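Alpha-14 giardin (Giardia lamblia, PDB 3CHJ) binds calcium and, as an annexin, phospholipid in a calcium-dependent way, and may act as a calcium-regulated structural element linking the membrane to the underlying axoneme. Local coordinates at residues S38-L44 and P317-M321; L32-A36 and L74-Y79; L217-E222 and F233-D238; A175-V181 and E222-Q226. All coordinates share one frame; numbering follows the deposited sequence.

Interaction 1: S38-L44 and P317-M321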
loop_
_atom_site.group_PDB
_atom_site.type_symbol
_atom_site.label_atom_id
_atom_site.label_comp_id
_atom_site.label_asym_id
_atom_site.label_seq_id
_atom_site.Cartn_x
_atom_site.Cartn_y
_atom_site.Cartn_z
ATOM N N SER A 38 8.411 -17.425 -2.321
ATOM C CA SER A 38 9.523 -18.159 -2.967
ATOM C C SER A 38 9.696 -17.879 -4.455
ATOM O O SER A 38 10.757 -18.177 -5.017
ATOM C CB SER A 38 9.333 -19.670 -2.781
ATOM O OG SER A 38 9.470 -20.022 -1.427
ATOM N N TYR A 39 8.662 -17.347 -5.106
ATOM C CA TYR A 39 8.652 -17.172 -6.566
ATOM C C TYR A 39 8.224 -15.757 -6.963
ATOM O O TYR A 39 7.469 -15.119 -6.226
ATOM C CB TYR A 39 7.710 -18.177 -7.240
ATOM C CG TYR A 39 8.061 -19.620 -6.982
ATOM C CD1 TYR A 39 9.063 -20.257 -7.727
ATOM C CD2 TYR A 39 7.392 -20.353 -6.003
ATOM C CE1 TYR A 39 9.380 -21.592 -7.487
ATOM C CE2 TYR A 39 7.713 -21.683 -5.753
ATOM C CZ TYR A 39 8.705 -22.292 -6.501
ATOM O OH TYR A 39 9.008 -23.621 -6.229
ATOM N N PRO A 40 8.708 -15.270 -8.120
ATOM C CA PRO A 40 8.276 -13.954 -8.596
ATOM C C PRO A 40 6.804 -13.957 -9.030
ATOM O O PRO A 40 6.285 -14.994 -9.423
ATOM C CB PRO A 40 9.193 -13.689 -9.798
ATOM C CG PRO A 40 9.659 -15.018 -10.239
ATOM C CD PRO A 40 9.698 -15.895 -9.022
ATOM N N PRO A 41 6.118 -12.805 -8.927
ATOM C CA PRO A 41 4.691 -12.720 -9.255
ATOM C C PRO A 41 4.293 -13.243 -10.634
ATOM O O PRO A 41 3.207 -13.807 -10.779
ATOM C CB PRO A 41 4.405 -11.218 -9.138
ATOM C CG PRO A 41 5.332 -10.793 -8.064
ATOM C CD PRO A 41 6.614 -11.530 -8.383
ATOM N N ASN A 42 5.148 -13.070 -11.639
ATOM C CA ASN A 42 4.782 -13.540 -12.972
ATOM C C ASN A 42 4.696 -15.054 -13.033
ATOM O O ASN A 42 3.844 -15.594 -13.735
ATOM C CB ASN A 42 5.725 -12.986 -14.048
ATOM C CG ASN A 42 5.476 -11.508 -14.337
ATOM O OD1 ASN A 42 4.324 -11.038 -14.392
ATOM N ND2 ASN A 42 6.561 -10.763 -14.534
ATOM N N GLN A 43 5.552 -15.720 -12.268
ATOM C CA GLN A 43 5.520 -17.180 -12.175
ATOM C C GLN A 43 4.320 -17.655 -11.361
ATOM O O GLN A 43 3.729 -18.698 -11.665
ATOM C CB GLN A 43 6.818 -17.733 -11.579
ATOM C CG GLN A 43 8.032 -17.444 -12.452
ATOM C CD GLN A 43 9.254 -18.294 -12.128
ATOM O OE1 GLN A 43 9.314 -19.004 -11.123
ATOM N NE2 GLN A 43 10.245 -18.218 -13.005
ATOM N N LEU A 44 3.966 -16.908 -10.314
ATOM C CA LEU A 44 2.770 -17.241 -9.534
ATOM C C LEU A 44 1.504 -17.115 -10.382
ATOM O O LEU A 44 0.595 -17.943 -10.284
ATOM C CB LEU A 44 2.691 -16.357 -8.289
ATOM C CG LEU A 44 3.846 -16.507 -7.288
ATOM C CD1 LEU A 44 3.833 -15.383 -6.227
ATOM C CD2 LEU A 44 3.845 -17.898 -6.616
ATOM N N PRO A 317 17.935 -15.902 -2.094
ATOM C CA PRO A 317 17.428 -15.767 -3.461
ATOM C C PRO A 317 16.111 -16.510 -3.714
ATOM O O PRO A 317 15.848 -17.552 -3.110
ATOM C CB PRO A 317 18.550 -16.372 -4.311
ATOM C CG PRO A 317 19.779 -16.163 -3.477
ATOM C CD PRO A 317 19.323 -16.413 -2.074
ATOM N N LEU A 318 15.307 -15.944 -4.600
ATOM C CA LEU A 318 14.070 -16.563 -5.044
ATOM C C LEU A 318 14.328 -17.850 -5.821
ATOM O O LEU A 318 15.395 -18.025 -6.431
ATOM C CB LEU A 318 13.253 -15.576 -5.891
ATOM C CG LEU A 318 12.723 -14.359 -5.121
ATOM C CD1 LEU A 318 12.033 -13.401 -6.065
ATOM C CD2 LEU A 318 11.771 -14.799 -4.008
ATOM N N LEU A 319 13.357 -18.756 -5.764
ATOM C CA LEU A 319 13.399 -19.970 -6.563
ATOM C C LEU A 319 12.819 -19.675 -7.937
ATOM O O LEU A 319 12.249 -18.605 -8.174
ATOM C CB LEU A 319 12.610 -21.089 -5.883
ATOM C CG LEU A 319 12.959 -21.428 -4.431
ATOM C CD1 LEU A 319 12.056 -22.531 -3.896
ATOM C CD2 LEU A 319 14.436 -21.820 -4.293
ATOM N N SER A 320 12.981 -20.621 -8.855
ATOM C CA SER A 320 12.351 -20.523 -10.160
ATOM C C SER A 320 11.568 -21.797 -10.429
ATOM O O SER A 320 11.978 -22.885 -10.014
ATOM C CB SER A 320 13.394 -20.297 -11.261
ATOM O OG SER A 320 12.763 -20.124 -12.517
ATOM N N MET A 321 10.432 -21.652 -11.101
ATOM C CA MET A 321 9.652 -22.794 -11.560
ATOM C C MET A 321 10.276 -23.301 -12.856
ATOM O O MET A 321 10.226 -24.493 -13.155
ATOM C CB MET A 321 8.179 -22.409 -11.770
ATOM C CG MET A 321 7.462 -21.998 -10.491
ATOM S SD MET A 321 5.689 -21.735 -10.696
ATOM C CE MET A 321 5.347 -20.721 -9.270
#

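Interaction 2: L32-A36 and L74-Y79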
loop_
_atom_site.group_PDB
_atom_site.type_symbol
_atom_site.label_atom_id
_atom_site.label_comp_id
_atom_site.label_asym_id
_atom_site.label_seq_id
_atom_site.Cartn_x
_atom_site.Cartn_y
_atom_site.Cartn_z
ATOM N N LEU A 32 0.835 -22.202 0.990
ATOM C CA LEU A 32 0.346 -21.199 0.050
ATOM C C LEU A 32 1.135 -19.908 0.172
ATOM O O LEU A 32 1.342 -19.225 -0.831
ATOM C CB LEU A 32 -1.146 -20.904 0.265
ATOM C CG LEU A 32 -2.085 -22.115 0.110
ATOM C CD1 LEU A 32 -3.493 -21.729 0.497
ATOM C CD2 LEU A 32 -2.030 -22.651 -1.318
ATOM N N ILE A 33 1.533 -19.583 1.403
ATOM C CA ILE A 33 2.287 -18.363 1.695
ATOM C C ILE A 33 3.767 -18.542 1.371
ATOM O O ILE A 33 4.398 -17.645 0.797
ATOM C CB ILE A 33 2.096 -17.935 3.162
ATOM C CG1 ILE A 33 0.615 -17.682 3.478
ATOM C CG2 ILE A 33 2.945 -16.719 3.479
ATOM C CD1 ILE A 33 -0.091 -16.617 2.597
ATOM N N GLU A 34 4.318 -19.715 1.705
ATOM C CA GLU A 34 5.683 -20.044 1.292
ATOM C C GLU A 34 5.863 -19.943 -0.223
ATOM O O GLU A 34 6.849 -19.369 -0.718
ATOM C CB GLU A 34 6.114 -21.411 1.848
ATOM C CG GLU A 34 6.191 -21.441 3.385
ATOM C CD GLU A 34 7.357 -20.622 3.986
ATOM O OE1 GLU A 34 7.704 -20.881 5.164
ATOM O OE2 GLU A 34 7.913 -19.715 3.323
ATOM N N ILE A 35 4.885 -20.448 -0.973
ATOM C CA ILE A 35 4.928 -20.362 -2.418
ATOM C C ILE A 35 4.961 -18.871 -2.855
ATOM O O ILE A 35 5.754 -18.469 -3.699
ATOM C CB ILE A 35 3.745 -21.147 -3.039
ATOM C CG1 ILE A 35 3.971 -22.660 -2.876
ATOM C CG2 ILE A 35 3.581 -20.844 -4.495
ATOM C CD1 ILE A 35 2.699 -23.511 -3.120
ATOM N N ALA A 36 4.129 -18.032 -2.229
ATOM C CA ALA A 36 4.121 -16.610 -2.579
ATOM C C ALA A 36 5.451 -15.925 -2.322
ATOM O O ALA A 36 5.831 -15.026 -3.076
ATOM C CB ALA A 36 2.996 -15.865 -1.843
ATOM N N LEU A 74 -6.503 -12.868 0.484
ATOM C CA LEU A 74 -5.076 -12.610 0.587
ATOM C C LEU A 74 -4.280 -13.419 -0.425
ATOM O O LEU A 74 -3.490 -12.850 -1.189
ATOM C CB LEU A 74 -4.594 -12.920 2.017
ATOM C CG LEU A 74 -3.086 -12.820 2.269
ATOM C CD1 LEU A 74 -2.630 -11.339 2.084
ATOM C CD2 LEU A 74 -2.808 -13.312 3.668
ATOM N N VAL A 75 -4.493 -14.739 -0.445
ATOM C CA VAL A 75 -3.755 -15.607 -1.375
ATOM C C VAL A 75 -3.954 -15.172 -2.829
ATOM O O VAL A 75 -2.998 -15.101 -3.604
ATOM C CB VAL A 75 -4.148 -17.102 -1.167
ATOM C CG1 VAL A 75 -3.596 -17.985 -2.266
ATOM C CG2 VAL A 75 -3.648 -17.577 0.194
ATOM N N LEU A 76 -5.194 -14.876 -3.216
ATOM C CA LEU A 76 -5.448 -14.444 -4.606
ATOM C C LEU A 76 -4.690 -13.162 -4.945
ATOM O O LEU A 76 -4.185 -13.027 -6.066
ATOM C CB LEU A 76 -6.942 -14.288 -4.866
ATOM C CG LEU A 76 -7.684 -15.629 -4.843
ATOM C CD1 LEU A 76 -9.195 -15.406 -4.901
ATOM C CD2 LEU A 76 -7.234 -16.578 -5.947
ATOM N N MET A 77 -4.564 -12.260 -3.974
ATOM C CA MET A 77 -3.832 -11.003 -4.199
ATOM C C MET A 77 -2.351 -11.286 -4.413
ATOM O O MET A 77 -1.661 -10.548 -5.138
ATOM C CB MET A 77 -3.989 -10.059 -3.013
ATOM C CG MET A 77 -5.363 -9.424 -2.842
ATOM S SD MET A 77 -5.207 -8.116 -1.581
ATOM C CE MET A 77 -6.944 -7.765 -1.207
ATOM N N LEU A 78 -1.859 -12.339 -3.774
ATOM C CA LEU A 78 -0.422 -12.626 -3.803
ATOM C C LEU A 78 0.010 -13.217 -5.118
ATOM O O LEU A 78 1.187 -13.085 -5.489
ATOM C CB LEU A 78 -0.034 -13.580 -2.670
ATOM C CG LEU A 78 -0.247 -13.068 -1.248
ATOM C CD1 LEU A 78 -0.014 -14.213 -0.265
ATOM C CD2 LEU A 78 0.674 -11.868 -0.944
ATOM N N TYR A 79 -0.904 -13.865 -5.834
ATOM C CA TYR A 79 -0.485 -14.610 -7.030
ATOM C C TYR A 79 -0.661 -13.771 -8.309
ATOM O O TYR A 79 -0.738 -14.303 -9.413
ATOM C CB TYR A 79 -1.207 -15.971 -7.119
ATOM C CG TYR A 79 -0.908 -16.982 -6.010
ATOM C CD1 TYR A 79 0.132 -16.801 -5.093
ATOM C CD2 TYR A 79 -1.641 -18.157 -5.924
ATOM C CE1 TYR A 79 0.398 -17.743 -4.099
ATOM C CE2 TYR A 79 -1.399 -19.098 -4.936
ATOM C CZ TYR A 79 -0.365 -18.906 -4.033
ATOM O OH TYR A 79 -0.135 -19.857 -3.047
#

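Interaction 3: L217-E222 and F233-D238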
loop_
_atom_site.group_PDB
_atom_site.type_symbol
_atom_site.label_atom_id
_atom_site.label_comp_id
_atom_site.label_asym_id
_atom_site.label_seq_id
_atom_site.Cartn_x
_atom_site.Cartn_y
_atom_site.Cartn_z
ATOM N N LEU A 217 8.443 17.829 10.346
ATOM C CA LEU A 217 7.487 18.089 9.268
ATOM C C LEU A 217 6.254 17.201 9.439
ATOM O O LEU A 217 5.123 17.677 9.307
ATOM C CB LEU A 217 8.152 17.871 7.907
ATOM C CG LEU A 217 7.287 17.924 6.641
ATOM C CD1 LEU A 217 6.594 19.280 6.543
ATOM C CD2 LEU A 217 8.175 17.662 5.418
ATOM N N ARG A 218 6.471 15.928 9.768
ATOM C CA ARG A 218 5.333 15.023 10.007
ATOM C C ARG A 218 4.478 15.466 11.191
ATOM O O ARG A 218 3.264 15.322 11.150
ATOM C CB ARG A 218 5.795 13.587 10.189
ATOM C CG ARG A 218 4.656 12.556 9.948
ATOM C CD ARG A 218 5.234 11.227 10.274
ATOM N NE ARG A 218 4.445 10.050 9.895
ATOM C CZ ARG A 218 3.491 9.498 10.637
ATOM N NH1 ARG A 218 3.104 10.075 11.778
ATOM N NH2 ARG A 218 2.904 8.378 10.211
ATOM N N ALA A 219 5.097 15.981 12.255
ATOM C CA ALA A 219 4.327 16.544 13.360
ATOM C C ALA A 219 3.456 17.722 12.904
ATOM O O ALA A 219 2.340 17.899 13.396
ATOM C CB ALA A 219 5.274 16.956 14.501
ATOM N N GLY A 220 3.978 18.515 11.953
ATOM C CA GLY A 220 3.233 19.617 11.350
ATOM C C GLY A 220 2.023 19.126 10.565
ATOM O O GLY A 220 0.970 19.744 10.587
ATOM N N VAL A 221 2.172 17.988 9.895
ATOM C CA VAL A 221 1.041 17.351 9.201
ATOM C C VAL A 221 -0.050 17.008 10.198
ATOM O O VAL A 221 -1.239 17.264 9.957
ATOM C CB VAL A 221 1.489 16.087 8.427
ATOM C CG1 VAL A 221 0.274 15.227 8.049
ATOM C CG2 VAL A 221 2.279 16.491 7.179
ATOM N N GLU A 222 0.366 16.457 11.352
ATOM C CA GLU A 222 -0.574 16.072 12.386
ATOM C C GLU A 222 -1.312 17.302 12.907
ATOM O O GLU A 222 -2.513 17.246 13.101
ATOM C CB GLU A 222 0.145 15.333 13.527
ATOM C CG GLU A 222 0.693 13.965 13.116
ATOM C CD GLU A 222 2.020 13.551 13.775
ATOM O OE1 GLU A 222 2.261 13.856 14.979
ATOM O OE2 GLU A 222 2.836 12.894 13.065
ATOM N N PHE A 233 -1.924 12.422 4.303
ATOM C CA PHE A 233 -0.660 13.192 4.282
ATOM C C PHE A 233 0.439 12.538 5.103
ATOM O O PHE A 233 1.630 12.630 4.736
ATOM C CB PHE A 233 -0.896 14.656 4.661
ATOM C CG PHE A 233 -1.444 15.468 3.529
ATOM C CD1 PHE A 233 -0.576 16.234 2.734
ATOM C CD2 PHE A 233 -2.798 15.454 3.230
ATOM C CE1 PHE A 233 -1.064 16.992 1.648
ATOM C CE2 PHE A 233 -3.298 16.204 2.149
ATOM C CZ PHE A 233 -2.432 16.989 1.372
ATOM N N LYS A 234 0.074 11.861 6.191
ATOM C CA LYS A 234 1.071 11.073 6.928
ATOM C C LYS A 234 1.593 9.929 6.049
ATOM O O LYS A 234 2.807 9.668 6.005
ATOM C CB LYS A 234 0.465 10.486 8.201
ATOM C CG LYS A 234 0.276 11.465 9.337
ATOM C CD LYS A 234 -0.382 10.743 10.505
ATOM C CE LYS A 234 -0.294 11.616 11.731
ATOM N NZ LYS A 234 -0.835 10.925 12.944
ATOM N N LEU A 235 0.681 9.256 5.348
ATOM C CA LEU A 235 1.058 8.120 4.507
ATOM C C LEU A 235 1.973 8.585 3.366
ATOM O O LEU A 235 3.000 7.943 3.120
ATOM C CB LEU A 235 -0.194 7.410 3.983
ATOM C CG LEU A 235 0.130 6.175 3.132
ATOM C CD1 LEU A 235 0.829 5.113 3.955
ATOM C CD2 LEU A 235 -1.150 5.632 2.472
ATOM N N ALA A 236 1.636 9.708 2.724
ATOM C CA ALA A 236 2.456 10.277 1.647
ATOM C C ALA A 236 3.816 10.677 2.205
ATOM O O ALA A 236 4.851 10.394 1.593
ATOM C CB ALA A 236 1.780 11.477 1.007
ATOM N N HIS A 237 3.815 11.330 3.365
ATOM C CA HIS A 237 5.084 11.658 4.031
ATOM C C HIS A 237 5.971 10.424 4.177
ATOM O O HIS A 237 7.135 10.413 3.768
ATOM C CB HIS A 237 4.863 12.279 5.421
ATOM C CG HIS A 237 6.144 12.473 6.176
ATOM N ND1 HIS A 237 6.789 11.436 6.817
ATOM C CD2 HIS A 237 6.928 13.565 6.337
ATOM C CE1 HIS A 237 7.918 11.885 7.347
ATOM N NE2 HIS A 237 8.015 13.177 7.083
ATOM N N ASP A 238 5.415 9.377 4.773
ATOM C CA ASP A 238 6.174 8.188 5.087
ATOM C C ASP A 238 6.618 7.455 3.819
ATOM O O ASP A 238 7.747 6.952 3.752
ATOM C CB ASP A 238 5.326 7.287 5.973
ATOM C CG ASP A 238 5.162 7.841 7.381
ATOM O OD1 ASP A 238 5.747 8.907 7.716
ATOM O OD2 ASP A 238 4.454 7.202 8.183
#

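Interaction 4: A175-V181 and E222-Q226. With CA (calcium ion), chain B.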
loop_
_atom_site.group_PDB
_atom_site.type_symbol
_atom_site.label_atom_id
_atom_site.label_comp_id
_atom_site.label_asym_id
_atom_site.label_seq_id
_atom_site.Cartn_x
_atom_site.Cartn_y
_atom_site.Cartn_z
ATOM N N ALA A 175 2.025 27.387 6.508
ATOM C CA ALA A 175 0.820 26.565 6.527
ATOM C C ALA A 175 0.671 25.788 7.839
ATOM O O ALA A 175 -0.420 25.695 8.395
ATOM C CB ALA A 175 0.834 25.619 5.326
ATOM N N ILE A 176 1.773 25.237 8.332
ATOM C CA ILE A 176 1.759 24.477 9.579
ATOM C C ILE A 176 1.399 25.370 10.779
ATOM O O ILE A 176 0.727 24.939 11.717
ATOM C CB ILE A 176 3.109 23.770 9.763
ATOM C CG1 ILE A 176 3.192 22.573 8.796
ATOM C CG2 ILE A 176 3.320 23.342 11.224
ATOM C CD1 ILE A 176 4.586 21.954 8.653
ATOM N N GLU A 177 1.827 26.625 10.715
ATOM C CA GLU A 177 1.616 27.541 11.837
ATOM C C GLU A 177 0.181 27.989 12.007
ATOM O O GLU A 177 -0.239 28.276 13.134
ATOM C CB GLU A 177 2.560 28.746 11.761
ATOM C CG GLU A 177 3.974 28.387 12.142
ATOM C CD GLU A 177 4.886 29.595 12.292
ATOM O OE1 GLU A 177 4.398 30.698 12.619
ATOM O OE2 GLU A 177 6.103 29.437 12.098
ATOM N N THR A 178 -0.581 28.034 10.910
ATOM C CA THR A 178 -1.979 28.490 10.955
ATOM C C THR A 178 -2.958 27.344 11.194
ATOM O O THR A 178 -2.832 26.263 10.585
ATOM C CB THR A 178 -2.391 29.187 9.653
ATOM O OG1 THR A 178 -2.275 28.252 8.563
ATOM C CG2 THR A 178 -1.512 30.406 9.364
ATOM N N LYS A 179 -3.935 27.577 12.070
ATOM C CA LYS A 179 -4.978 26.598 12.341
ATOM C C LYS A 179 -5.860 26.398 11.110
ATOM O O LYS A 179 -6.427 27.355 10.575
ATOM C CB LYS A 179 -5.823 27.039 13.538
ATOM C CG LYS A 179 -6.800 25.994 14.040
ATOM C CD LYS A 179 -7.718 26.578 15.108
ATOM C CE LYS A 179 -6.974 26.763 16.429
ATOM N NZ LYS A 179 -7.833 27.368 17.494
ATOM N N GLY A 180 -5.950 25.152 10.653
ATOM C CA GLY A 180 -6.751 24.812 9.474
ATOM C C GLY A 180 -6.012 25.103 8.169
ATOM O O GLY A 180 -5.063 25.892 8.143
ATOM N N VAL A 181 -6.437 24.456 7.083
ATOM C CA VAL A 181 -5.845 24.703 5.771
ATOM C C VAL A 181 -6.492 25.949 5.185
ATOM O O VAL A 181 -7.676 25.930 4.825
ATOM C CB VAL A 181 -6.053 23.501 4.807
ATOM C CG1 VAL A 181 -5.456 23.789 3.444
ATOM C CG2 VAL A 181 -5.458 22.210 5.408
ATOM N N GLU A 222 0.366 16.457 11.352
ATOM C CA GLU A 222 -0.574 16.072 12.386
ATOM C C GLU A 222 -1.312 17.302 12.907
ATOM O O GLU A 222 -2.513 17.246 13.101
ATOM C CB GLU A 222 0.145 15.333 13.527
ATOM C CG GLU A 222 0.693 13.965 13.116
ATOM C CD GLU A 222 2.020 13.551 13.775
ATOM O OE1 GLU A 222 2.261 13.856 14.979
ATOM O OE2 GLU A 222 2.836 12.894 13.065
ATOM N N ASP A 223 -0.600 18.416 13.086
ATOM C CA ASP A 223 -1.219 19.665 13.541
ATOM C C ASP A 223 -2.290 20.118 12.555
ATOM O O ASP A 223 -3.386 20.518 12.950
ATOM C CB ASP A 223 -0.189 20.790 13.687
ATOM C CG ASP A 223 0.768 20.578 14.840
ATOM O OD1 ASP A 223 0.533 19.687 15.680
ATOM O OD2 ASP A 223 1.769 21.318 14.897
ATOM N N GLU A 224 -1.963 20.023 11.270
ATOM C CA GLU A 224 -2.755 20.669 10.207
ATOM C C GLU A 224 -4.031 19.933 9.830
ATOM O O GLU A 224 -5.047 20.563 9.491
ATOM C CB GLU A 224 -1.893 20.874 8.951
ATOM C CG GLU A 224 -2.606 21.589 7.780
ATOM C CD GLU A 224 -2.708 23.112 7.943
ATOM O OE1 GLU A 224 -2.932 23.607 9.072
ATOM O OE2 GLU A 224 -2.579 23.825 6.933
ATOM N N PHE A 225 -3.961 18.610 9.849
ATOM C CA PHE A 225 -5.015 17.795 9.265
ATOM C C PHE A 225 -5.674 16.908 10.288
ATOM O O PHE A 225 -5.109 16.638 11.340
ATOM C CB PHE A 225 -4.424 16.912 8.172
ATOM C CG PHE A 225 -3.846 17.676 7.002
ATOM C CD1 PHE A 225 -4.693 18.288 6.084
ATOM C CD2 PHE A 225 -2.467 17.781 6.816
ATOM C CE1 PHE A 225 -4.170 18.996 4.967
ATOM C CE2 PHE A 225 -1.934 18.485 5.711
ATOM C CZ PHE A 225 -2.803 19.101 4.791
ATOM N N GLN A 226 -6.878 16.457 9.952
ATOM C CA GLN A 226 -7.591 15.462 10.738
ATOM C C GLN A 226 -8.238 14.419 9.831
ATOM O O GLN A 226 -8.278 14.583 8.609
ATOM C CB GLN A 226 -8.645 16.120 11.648
ATOM C CG GLN A 226 -9.844 16.653 10.880
ATOM C CD GLN A 226 -10.837 17.292 11.818
ATOM O OE1 GLN A 226 -10.573 18.369 12.362
ATOM N NE2 GLN A 226 -11.962 16.617 12.047
HETATM CA CA CA B . -2.657 25.934 8.212
HETATM O O HOH W 1 -1.575 23.510 11.581
HETATM O O HOH W 2 1.580 23.960 14.214
HETATM O O HOH W 3 -5.430 22.611 11.823
#

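Interaction 1: S38-L44 and P317-M321
One face of the Tyr39 ring is taken by the methyl group of Met321: CE lies 4.0 Å from the ring centroid, a CH-pi contact displaced toward the rim, while SD stands farther above the same ring in a Met-aromatic arrangement. The edge of the ring meets the backbone carbon of Ser320, and CE1 also touches Leu319 CB at 3.6 Å. The methionine reaches the ring with an extended chain (chi2 -173°, chi3 -160°) that crosses the tyrosine at about a right angle.

The Gln43 amide bonds to the last two modelled residues. Its OE1 accepts from Met321 N at 2.9 Å, the donor tilted 33° from the carbonyl plane, and its NE2 gives an almost straight bond of 3.2 Å to Ser320 OG, which lies in the amide plane. Using both ends fixes the flip of the amide. Farther back, Leu319 N donates to Ser38 O at 2.8 Å.

The contact thus lays the C-terminal tail, which follows helix 301-310, along the surface turn between helices 31-38 and 41-55. Val12 and Val15 of helix 12-24 touch Met321, and Val15 also touches Tyr39.

Interaction 2: L32-A36 and L74-Y79
Leu32-Ala36 and Leu74-Tyr79 belong to two nearly parallel helices in the all-helical annexin fold, their short axes 10.3 Å apart and inclined by 21°. The interface is buried and mostly aliphatic, with one polar link made by Tyr79, the first residue beyond helix 74-78 to leave helical geometry.

Tyr79 OH donates to Leu32 O at 2.7 Å. The hydroxyl lies in the carbonyl plane and meets a lone pair, at a C=O...O angle of 116°. The same carbonyl also takes a weak bond from Ala36 N, so the phenol is the second and shorter partner of this buried oxygen. The tyrosine CG sits beside its own backbone N (chi1 -64°), which carries the ring back toward the neighbouring helix. There Ala36 CB meets the ring edge near its plane, 3.9 Å from CE1, and Ile35 CG2 packs against the hydroxyl end.

The remaining contacts are aliphatic. Leu78 CD1 touches both Ile33 CD1 at 3.7 Å and Ala36 CB at 3.8 Å. Leu78 CB also lies 3.9 Å from Ala36 CB, where the two backbones come nearest, the CA atoms of Ala36 and Leu78 being 6.2 Å apart. Val75 CG2 rests against Leu32 CB at 4.2 Å, the two side chains crossing at about a right angle.

Four other helices surround the pair. Helix 12-24 packs on Leu32 and Ile35, helix 41-55 on Ile35 and Tyr79, helix 262-272 on Leu74 and Leu78, and helix 301-310 on Ile33.

Interaction 3: L217-E222 and F233-D238
Arg218 reaches across to Asp238 and grips its carboxylate in a side-on salt bridge with two nitrogens. NE donates to OD1 and NH2 to OD2, both at 2.8 Å and both on the syn side, and the guanidinium and carboxylate planes are only 13° apart. The arginine gets there with a chain extended from CG to NE, CG lying trans to the backbone N (chi1 -160°). On the way it crosses His237: Arg218 CB stands over the centre of the imidazole face, 3.9 Å from the centroid. The aliphatic part of Lys234 lies over one face of the guanidinium. Deeper in, Val221 CG1 meets Phe233 CB at 3.6 Å.

A second layer orients this pair. His237 ND1 donates to Asp238 OD1 at 2.9 Å from the anti side, leaving that oxygen with two donors, and NE2 of the same ring bonds His205. Glu222 OE2 takes Arg218 NH1 at 3.1 Å, from above the carboxylate plane, so Arg218, Glu222 and Asp238 form a salt-bridge network with acids from both helices. Lys234 has its own salt bridge to Glu230.

The network joins two successive helices of the annexin fold; the short axes of 217-222 and 233-238 run antiparallel, at 166°. Phe249 of helix 243-254 makes a cation-pi contact with Arg218, helix 186-195 packs on Val221 and His237, and helix 144-154 touches Phe233.

Interaction 4: A175-V181 and E222-Q226
Glu224 brings both oxygens of its carboxylate to the calcium ion, OE1 and OE2 each at 2.5 Å, and so closes from 222-226 a site otherwise built largely by 175-181. The side chain starts trans to the backbone N (chi1 -178°) and then bends at chi2 (79°), which brings the carboxylate to the ion, among the carbonyls of 175-180. OE1 comes within 3.1 Å of Thr178 O, a close approach of two oxygens that makes sense because both are metal ligands. Trp189 NE1 donates to OE2, which would help hold the carboxylate in place.

Around the ion, the end of helix 162-177 contributes Ala175 O at 2.3 Å, and the loop after it both O and OG1 of Thr178, and Gly180 O at 2.4 Å; Glu185 completes the protein ligands. Carbonyls from a helix end and the loop after it, joined by a bidentate acid about forty residues later in the chain, resemble the annexin type II calcium site, through which annexins typically engage membrane phospholipid, here with Thr178 OG1 and Glu185 added. Gly180 has a positive phi (81°), a conformation that favours glycine.

Val181 lies beside the carboxylate. Its CG2 touches Phe225 CE1 at 3.5 Å and also approaches OE2 and CG of Glu224, whose CG in turn sits over the centre of the Phe225 ring.

Waters bridge the two segments: one molecule donates to Ile176 O and Asp223 OD2, and another accepts from Gly180 N at 2.8 Å while donating to the carbonyls of Asp223 and Glu224.

How the interactions relate
Interactions 1 and 2 lie on one side of the chain's centre and interactions 3 and 4 on the other. Each pair is in touch: Leu44 of interaction 1 packs against the backbone of Ile35 and Leu78 in interaction 2, and the Phe225 and Phe233 rings stack between interactions 4 and 3, which share helix 217-224 and Glu222. Interactions 2 and 3 are buried, yet one is aliphatic with a single phenol bond and the other carries a network of charges. Interaction 1, at the surface, relies on hydrogen bonds of a side-chain amide and the backbone and a methionine on a ring, whereas partly buried interaction 4 is governed by metal coordination and bridging water.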